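Local coordinates for beta-N-acetylhexosaminidase (Thermotoga neapolitana, PDB 5BZA), which probably hydrolyses terminal non-reducing N-acetyl-D-hexosamine residues of N-acetyl-beta-D-hexosaminides, as a thermostable glycoside hydrolase of family 3, at residues His165-Asp170 / Pro177-Ser182; Pro214-Leu219 / Ser224-Thr229; Gln412-His417 / Ala436-Gly441. One frame throughout, in Å; residues are numbered along the deposited sequence.

The three contacts sample both ends of an elongated two-domain chain. Interactions 1 and 2 belong to the barrel-like N-terminal region and touch each other, Val-179 O lying 3.2 Å from Pro-214 CD; interaction 3 sits in the C-terminal domain, its centre about 69 and 72 Å from theirs. The first two are only partly buried, near the surface, whereas the third is buried. Chemistry follows place: 165-170 / 177-182 joins two arms of one loop through apolar contacts and bridging waters, 214-219 / 224-229 fastens a loop to a helix start through a carboxylate and a hydroxyl, and 412-417 / 436-441 sets a helix against a loop by apolar side-chain packing, with no hydrogen bond across it.

Interaction 1: His165-Asp170 / Pro177-Ser182; sequences HGKTAD and PTVNAS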
loop_
_atom_site.group_PDB
_atom_site.type_symbol
_atom_site.label_atom_id
_atom_site.label_comp_id
_atom_site.label_asym_id
_atom_site.label_seq_id
_atom_site.Cartn_x
_atom_site.Cartn_y
_atom_site.Cartn_z
ATOM N N HIS B 165 6.231 26.165 14.121
ATOM C CA HIS B 165 7.634 25.751 14.135
ATOM C C HIS B 165 8.384 26.360 12.936
ATOM O O HIS B 165 9.591 26.153 12.763
ATOM C CB HIS B 165 7.703 24.198 14.089
ATOM C CG HIS B 165 9.006 23.596 14.543
ATOM N ND1 HIS B 165 10.233 23.944 14.006
ATOM C CD2 HIS B 165 9.263 22.624 15.455
ATOM C CE1 HIS B 165 11.188 23.233 14.590
ATOM N NE2 HIS B 165 10.628 22.428 15.480
ATOM N N GLY B 166 7.670 27.092 12.092
ATOM C CA GLY B 166 8.205 27.413 10.790
ATOM C C GLY B 166 9.316 28.448 10.753
ATOM O O GLY B 166 10.186 28.387 9.865
ATOM N N LYS B 167 9.346 29.331 11.752
ATOM C CA LYS B 167 10.191 30.530 11.726
ATOM C C LYS B 167 11.525 30.345 12.413
ATOM O O LYS B 167 12.075 31.308 12.932
ATOM C CB LYS B 167 9.474 31.702 12.385
ATOM C CG LYS B 167 8.535 32.440 11.502
ATOM C CD LYS B 167 7.550 33.155 12.404
ATOM C CE LYS B 167 6.903 34.333 11.723
ATOM N NZ LYS B 167 6.027 33.972 10.646
ATOM N N THR B 168 11.960 29.105 12.563
ATOM C CA THR B 168 13.284 28.808 13.065
ATOM C C THR B 168 14.027 27.947 12.056
ATOM O O THR B 168 13.404 27.158 11.322
ATOM C CB THR B 168 13.225 28.073 14.406
ATOM O OG1 THR B 168 14.538 27.621 14.750
ATOM C CG2 THR B 168 12.307 26.862 14.296
ATOM N N ALA B 169 15.350 28.101 11.993
ATOM C CA ALA B 169 16.157 27.281 11.075
ATOM C C ALA B 169 16.631 26.021 11.795
ATOM O O ALA B 169 17.053 25.046 11.177
ATOM C CB ALA B 169 17.340 28.066 10.532
ATOM N N ASP B 170 16.513 26.045 13.114
ATOM C CA ASP B 170 16.968 24.951 13.954
ATOM C C ASP B 170 15.983 23.784 14.099
ATOM O O ASP B 170 14.757 23.947 14.022
ATOM C CB ASP B 170 17.332 25.512 15.311
ATOM C CG ASP B 170 18.635 26.279 15.269
ATOM O OD1 ASP B 170 19.575 25.785 14.614
ATOM O OD2 ASP B 170 18.703 27.383 15.848
ATOM N N PRO B 177 15.276 24.917 19.321
ATOM C CA PRO B 177 15.266 26.065 18.410
ATOM C C PRO B 177 14.597 27.260 19.067
ATOM O O PRO B 177 13.961 27.118 20.113
ATOM C CB PRO B 177 14.460 25.558 17.200
ATOM C CG PRO B 177 14.389 24.040 17.373
ATOM C CD PRO B 177 14.384 23.835 18.849
ATOM N N THR B 178 14.754 28.418 18.444
ATOM C CA THR B 178 14.168 29.654 18.920
ATOM C C THR B 178 13.394 30.366 17.814
ATOM O O THR B 178 13.879 30.477 16.682
ATOM C CB THR B 178 15.280 30.566 19.488
ATOM O OG1 THR B 178 15.691 30.038 20.756
ATOM C CG2 THR B 178 14.790 31.996 19.666
ATOM N N VAL B 179 12.177 30.806 18.118
ATOM C CA VAL B 179 11.411 31.662 17.189
ATOM C C VAL B 179 11.262 33.042 17.843
ATOM O O VAL B 179 10.802 33.139 18.978
ATOM C CB VAL B 179 10.034 31.057 16.850
ATOM C CG1 VAL B 179 9.076 32.082 16.309
ATOM C CG2 VAL B 179 10.204 29.877 15.868
ATOM N N ASN B 180 11.659 34.104 17.148
ATOM C CA ASN B 180 11.752 35.425 17.819
ATOM C C ASN B 180 10.485 36.223 17.700
ATOM O O ASN B 180 10.423 37.354 18.188
ATOM C CB ASN B 180 12.864 36.268 17.216
ATOM C CG ASN B 180 14.204 35.712 17.492
ATOM O OD1 ASN B 180 14.510 35.279 18.618
ATOM N ND2 ASN B 180 15.018 35.652 16.444
ATOM N N ALA B 181 9.500 35.668 17.002
ATOM C CA ALA B 181 8.262 36.387 16.755
ATOM C C ALA B 181 7.593 36.835 18.049
ATOM O O ALA B 181 7.550 36.098 19.039
ATOM C CB ALA B 181 7.277 35.490 15.923
ATOM N N SER B 182 7.069 38.054 18.040
ATOM C CA SER B 182 6.208 38.526 19.128
ATOM C C SER B 182 4.867 37.779 19.125
ATOM O O SER B 182 4.425 37.273 18.081
ATOM C CB SER B 182 5.959 40.010 18.985
ATOM O OG SER B 182 5.151 40.225 17.834
HETATM O O HOH W 1 12.541 33.683 14.525
HETATM O O HOH W 2 16.647 28.671 16.744
#
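Thr-168 lies against Pro-177 and Val-179, its side chain crossing the proline ring obliquely and the valine at about a right angle. With chi1 at 171°, OG1 is opposite the backbone N of its own residue and comes within 3.2 Å of Pro-177 CB, while the methyl CG2 takes the place between N and C and faces both neighbours. The same OG1 accepts from Asp-170 N at 3.0 Å, forming an ST turn that fixes the hydroxyl. Asp-170 meets the same proline carbon, its CB 3.4 Å from Pro-177 CB. At the other end, Val-179 sets both methyls against Lys-167, CG2 resting 3.7 Å from the lysine carbonyl carbon.

No direct hydrogen bond spans the two arms, which run in opposite directions; water does the joining. One molecule donates a hydrogen bond to Asp-170 OD2 and accepts from Thr-178 N, each at 2.6 Å, and also bonds to Thr-168 OG1. A second links Lys-167 O to Asn-180 N.

The lysine end leads off to a salt bridge with Glu-189, and His-165, which has been seen to bind zinc in this protein though no zinc is bound to it here, bonds through NE2 to Ser-172. Both arms belong to the loop between strand 156-162 of the parallel barrel sheet and helix 183-188, and Pro-177 and Val-179 make backbone bonds with Lys-212, in the loop after strand 205-208.

Interaction 2: Pro214-Leu219 / Ser224-Thr229; sequences PAVDDL and SKKLIT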
loop_
_atom_site.group_PDB
_atom_site.type_symbol
_atom_site.label_atom_id
_atom_site.label_comp_id
_atom_site.label_asym_id
_atom_site.label_seq_id
_atom_site.Cartn_x
_atom_site.Cartn_y
_atom_site.Cartn_z
ATOM N N PRO B 214 11.094 33.337 22.830
ATOM C CA PRO B 214 11.611 34.286 23.844
ATOM C C PRO B 214 10.775 35.558 24.037
ATOM O O PRO B 214 10.667 35.956 25.178
ATOM C CB PRO B 214 13.005 34.636 23.325
ATOM C CG PRO B 214 13.403 33.476 22.531
ATOM C CD PRO B 214 12.143 32.899 21.898
ATOM N N ALA B 215 10.191 36.137 22.976
ATOM C CA ALA B 215 9.325 37.299 23.082
ATOM C C ALA B 215 8.070 36.989 23.877
ATOM O O ALA B 215 7.297 37.907 24.180
ATOM C CB ALA B 215 8.937 37.816 21.698
ATOM N N VAL B 216 7.869 35.718 24.248
ATOM C CA VAL B 216 6.627 35.300 24.887
ATOM C C VAL B 216 6.811 34.599 26.236
ATOM O O VAL B 216 5.995 34.811 27.155
ATOM C CB VAL B 216 5.799 34.305 23.944
ATOM C CG1 VAL B 216 4.499 33.853 24.607
ATOM C CG2 VAL B 216 5.512 34.912 22.553
ATOM N N ASP B 217 7.832 33.729 26.345
ATOM C CA ASP B 217 7.998 32.893 27.548
ATOM C C ASP B 217 9.360 32.174 27.527
ATOM O O ASP B 217 9.945 32.037 26.471
ATOM C CB ASP B 217 6.887 31.870 27.629
ATOM C CG ASP B 217 6.793 31.216 28.963
ATOM O OD1 ASP B 217 7.237 31.848 29.944
ATOM O OD2 ASP B 217 6.341 30.038 29.031
ATOM N N ASP B 218 9.892 31.740 28.669
ATOM C CA ASP B 218 11.212 31.105 28.626
ATOM C C ASP B 218 11.190 29.632 28.216
ATOM O O ASP B 218 12.198 29.094 27.797
ATOM C CB ASP B 218 11.886 31.095 29.982
ATOM C CG ASP B 218 12.308 32.446 30.451
ATOM O OD1 ASP B 218 12.298 33.422 29.696
ATOM O OD2 ASP B 218 12.699 32.464 31.612
ATOM N N LEU B 219 10.054 28.988 28.408
ATOM C CA LEU B 219 9.963 27.545 28.236
ATOM C C LEU B 219 9.666 27.148 26.826
ATOM O O LEU B 219 8.922 27.829 26.146
ATOM C CB LEU B 219 8.864 27.007 29.142
ATOM C CG LEU B 219 9.272 27.152 30.598
ATOM C CD1 LEU B 219 8.062 26.943 31.518
ATOM C CD2 LEU B 219 10.379 26.170 30.897
ATOM N N SER B 224 5.492 24.892 28.405
ATOM C CA SER B 224 5.118 26.263 28.729
ATOM C C SER B 224 3.650 26.408 29.112
ATOM O O SER B 224 2.764 26.322 28.253
ATOM C CB SER B 224 5.430 27.183 27.547
ATOM O OG SER B 224 4.767 28.432 27.699
ATOM N N LYS B 225 3.407 26.663 30.396
ATOM C CA LYS B 225 2.055 26.886 30.908
ATOM C C LYS B 225 1.415 28.116 30.264
ATOM O O LYS B 225 0.200 28.190 30.063
ATOM C CB LYS B 225 2.074 27.071 32.427
ATOM C CG LYS B 225 0.683 27.278 33.020
ATOM C CD LYS B 225 0.717 27.378 34.543
ATOM C CE LYS B 225 1.360 26.158 35.216
ATOM N NZ LYS B 225 1.130 26.181 36.708
ATOM N N LYS B 226 2.237 29.078 29.890
ATOM C CA LYS B 226 1.648 30.233 29.272
ATOM C C LYS B 226 1.108 29.844 27.905
ATOM O O LYS B 226 -0.064 30.067 27.617
ATOM C CB LYS B 226 2.667 31.359 29.175
ATOM C CG LYS B 226 2.135 32.634 28.532
ATOM C CD LYS B 226 3.178 33.752 28.641
ATOM C CE LYS B 226 2.642 35.087 28.122
ATOM N NZ LYS B 226 1.274 35.396 28.689
ATOM N N LEU B 227 1.924 29.166 27.114
ATOM C CA LEU B 227 1.534 28.819 25.751
ATOM C C LEU B 227 0.413 27.763 25.730
ATOM O O LEU B 227 -0.506 27.869 24.926
ATOM C CB LEU B 227 2.769 28.319 24.966
ATOM C CG LEU B 227 3.701 29.449 24.481
ATOM C CD1 LEU B 227 5.048 28.941 23.977
ATOM C CD2 LEU B 227 3.039 30.321 23.448
ATOM N N ILE B 228 0.458 26.760 26.600
ATOM C CA ILE B 228 -0.574 25.722 26.504
ATOM C C ILE B 228 -1.850 26.109 27.276
ATOM O O ILE B 228 -2.953 25.913 26.779
ATOM C CB ILE B 228 -0.043 24.344 26.974
ATOM C CG1 ILE B 228 1.161 23.929 26.156
ATOM C CG2 ILE B 228 -1.141 23.261 26.896
ATOM C CD1 ILE B 228 1.867 22.746 26.768
ATOM N N THR B 229 -1.733 26.689 28.478
ATOM C CA THR B 229 -2.968 27.058 29.197
ATOM C C THR B 229 -3.505 28.428 28.761
ATOM O O THR B 229 -4.660 28.541 28.334
ATOM C CB THR B 229 -2.802 27.099 30.740
ATOM O OG1 THR B 229 -2.309 25.846 31.226
ATOM C CG2 THR B 229 -4.170 27.381 31.394
HETATM O O HOH W 3 5.155 29.290 31.087
#
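Asp-217 and Ser-224 make the one direct hydrogen bond between 214-219 and 224-229. The serine OG donates to Asp-217 OD2 over 2.6 Å, meeting the anti lone pair, the one turned away from the other carboxylate oxygen. On the same OD2 a water donates as well, and that water accepts from Lys-226 N at 3.2 Å. Apolar contacts flank the pair: Leu-219 CB packs on Ser-224 CB, and the side chains of Val-216 and Leu-227 cross at about a right angle, CG1 of the valine 4.0 Å from CD2 of the leucine, while the side chain of Lys-226 lays its CD 3.4 Å from Val-216 O before NZ reaches a salt bridge with Glu-230.

What positions the hydroxyl is the helix itself. Ser-224 is the N-cap, and OG, standing opposite its own N (chi1 165°), accepts from Leu-227 N in a nearly straight bond of 166°. An alanine here is likely to leave Leu-227 N without its cap and Asp-217 without its serine donor. Farther out, Val-216 also leans on Phe-183 and Leu-186 of helix 183-188. The hydroxyl thus accepts from the helix end and donates to the carboxylate at once, and a carboxylate beside a helix N-terminus is probably stabilised in its charged form by the helix dipole.

Interaction 3: Gln412-His417 / Ala436-Gly441; sequences QVLQAH and AKFFPG
Leu-414 and His-417, one turn apart on helix 411-418, meet Phe-438 and Phe-439 in the loop that leads to strand 443-446. The helix forms the crossover of a beta-alpha-beta unit, joining the neighbouring parallel strands 399-404 and 425-429 of the C-terminal domain's mixed sheet, and the loop follows the second of these strands.

The tight part centres on the leucine. Its CG stands opposite the backbone N (chi1 162°), which sends the two methyls across to the loop: CD1 comes 3.6 Å from Phe-438 CB and 3.7 Å from Phe-438 O, the side chains crossing at about a right angle. Beside it Phe-439 turns the edge of its ring, through CE2 and CZ, to His-417 CB, which lies in the ring plane 3.9 Å from CE2. The imidazole is held by residues outside the two segments: ND1 bonds to Asp-402 OD2 and the ring meets Tyr-386 with planes nearly perpendicular. Phe-439 is likewise backed by Tyr-427 and Val-444, which continues the buried layer into the sheet.

Toward solvent the fit slackens. Phe-438 is only partly buried, and its ring meets the helix only loosely, CD1 standing 4.2 Å from Leu-414 CD2. One face of that ring is taken by the chain of the exposed Lys-437, whose CG lies 3.3 Å above the plane, offset toward the rim. Between the looser and the tighter aromatic, Leu-414 CD1 also touches the far end of the second ring, 4.3 Å from Phe-439 CZ.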
loop_
_atom_site.group_PDB
_atom_site.type_symbol
_atom_site.label_atom_id
_atom_site.label_comp_id
_atom_site.label_asym_id
_atom_site.label_seq_id
_atom_site.Cartn_x
_atom_site.Cartn_y
_atom_site.Cartn_z
ATOM N N GLN B 412 14.491 -38.560 -7.269
ATOM C CA GLN B 412 15.838 -38.110 -7.032
ATOM C C GLN B 412 15.803 -36.875 -6.112
ATOM O O GLN B 412 16.585 -36.764 -5.146
ATOM C CB GLN B 412 16.473 -37.784 -8.384
ATOM C CG GLN B 412 17.832 -37.073 -8.367
ATOM C CD GLN B 412 18.341 -36.898 -9.781
ATOM O OE1 GLN B 412 17.788 -37.495 -10.709
ATOM N NE2 GLN B 412 19.367 -36.060 -9.967
ATOM N N VAL B 413 14.840 -35.993 -6.378
ATOM C CA VAL B 413 14.543 -34.855 -5.514
ATOM C C VAL B 413 14.085 -35.286 -4.127
ATOM O O VAL B 413 14.592 -34.805 -3.087
ATOM C CB VAL B 413 13.453 -33.963 -6.149
ATOM C CG1 VAL B 413 12.797 -33.071 -5.087
ATOM C CG2 VAL B 413 14.034 -33.150 -7.311
ATOM N N LEU B 414 13.159 -36.229 -4.101
ATOM C CA LEU B 414 12.545 -36.567 -2.841
ATOM C C LEU B 414 13.596 -37.236 -1.979
ATOM O O LEU B 414 13.581 -37.127 -0.741
ATOM C CB LEU B 414 11.332 -37.483 -3.036
ATOM C CG LEU B 414 10.866 -38.257 -1.793
ATOM C CD1 LEU B 414 10.224 -37.343 -0.739
ATOM C CD2 LEU B 414 9.921 -39.359 -2.175
ATOM N N GLN B 415 14.543 -37.893 -2.633
ATOM C CA GLN B 415 15.532 -38.600 -1.866
ATOM C C GLN B 415 16.633 -37.619 -1.493
ATOM O O GLN B 415 17.311 -37.800 -0.474
ATOM C CB GLN B 415 16.090 -39.784 -2.667
ATOM C CG GLN B 415 15.065 -40.892 -2.906
ATOM C CD GLN B 415 14.542 -41.526 -1.635
ATOM O OE1 GLN B 415 15.264 -41.652 -0.634
ATOM N NE2 GLN B 415 13.271 -41.932 -1.663
ATOM N N ALA B 416 16.750 -36.522 -2.236
ATOM C CA ALA B 416 17.658 -35.461 -1.783
ATOM C C ALA B 416 17.150 -34.944 -0.432
ATOM O O ALA B 416 17.894 -34.921 0.559
ATOM C CB ALA B 416 17.746 -34.335 -2.802
ATOM N N HIS B 417 15.850 -34.663 -0.369
ATOM C CA HIS B 417 15.234 -34.223 0.884
ATOM C C HIS B 417 15.254 -35.269 2.002
ATOM O O HIS B 417 15.510 -34.924 3.164
ATOM C CB HIS B 417 13.798 -33.776 0.635
ATOM C CG HIS B 417 13.697 -32.461 -0.065
ATOM N ND1 HIS B 417 13.944 -31.258 0.570
ATOM C CD2 HIS B 417 13.376 -32.152 -1.343
ATOM C CE1 HIS B 417 13.779 -30.268 -0.289
ATOM N NE2 HIS B 417 13.433 -30.783 -1.458
ATOM N N ALA B 436 3.585 -33.424 2.167
ATOM C CA ALA B 436 3.671 -33.903 3.542
ATOM C C ALA B 436 3.583 -35.427 3.647
ATOM O O ALA B 436 4.273 -36.025 4.488
ATOM C CB ALA B 436 2.590 -33.252 4.408
ATOM N N LYS B 437 2.784 -36.060 2.778
ATOM C CA LYS B 437 2.663 -37.531 2.798
ATOM C C LYS B 437 4.029 -38.224 2.684
ATOM O O LYS B 437 4.219 -39.306 3.226
ATOM C CB LYS B 437 1.682 -38.041 1.737
ATOM C CG LYS B 437 2.177 -38.096 0.304
ATOM C CD LYS B 437 1.042 -38.538 -0.646
ATOM C CE LYS B 437 -0.329 -38.004 -0.184
ATOM N NZ LYS B 437 -1.408 -38.114 -1.216
ATOM N N PHE B 438 4.950 -37.615 1.939
ATOM C CA PHE B 438 6.243 -38.210 1.625
ATOM C C PHE B 438 7.321 -38.037 2.707
ATOM O O PHE B 438 8.500 -38.265 2.444
ATOM C CB PHE B 438 6.757 -37.648 0.290
ATOM C CG PHE B 438 5.808 -37.883 -0.856
ATOM C CD1 PHE B 438 5.791 -39.114 -1.514
ATOM C CD2 PHE B 438 4.934 -36.884 -1.287
ATOM C CE1 PHE B 438 4.920 -39.351 -2.570
ATOM C CE2 PHE B 438 4.051 -37.120 -2.347
ATOM C CZ PHE B 438 4.048 -38.349 -2.986
ATOM N N PHE B 439 6.913 -37.671 3.922
ATOM C CA PHE B 439 7.852 -37.528 5.043
ATOM C C PHE B 439 7.329 -38.218 6.309
ATOM O O PHE B 439 7.144 -37.573 7.362
ATOM C CB PHE B 439 8.152 -36.046 5.329
ATOM C CG PHE B 439 8.817 -35.335 4.189
ATOM C CD1 PHE B 439 8.067 -34.790 3.158
ATOM C CD2 PHE B 439 10.198 -35.266 4.111
ATOM C CE1 PHE B 439 8.687 -34.146 2.099
ATOM C CE2 PHE B 439 10.820 -34.635 3.065
ATOM C CZ PHE B 439 10.066 -34.071 2.050
ATOM N N PRO B 440 7.077 -39.538 6.217
ATOM C CA PRO B 440 6.541 -40.224 7.398
ATOM C C PRO B 440 7.606 -40.311 8.479
ATOM O O PRO B 440 8.790 -40.424 8.156
ATOM C CB PRO B 440 6.167 -41.618 6.865
ATOM C CG PRO B 440 7.041 -41.815 5.686
ATOM C CD PRO B 440 7.245 -40.453 5.070
ATOM N N GLY B 441 7.191 -40.312 9.736
ATOM C CA GLY B 441 8.106 -40.311 10.862
ATOM C C GLY B 441 9.039 -39.099 10.962
ATOM O O GLY B 441 9.860 -39.020 11.866
#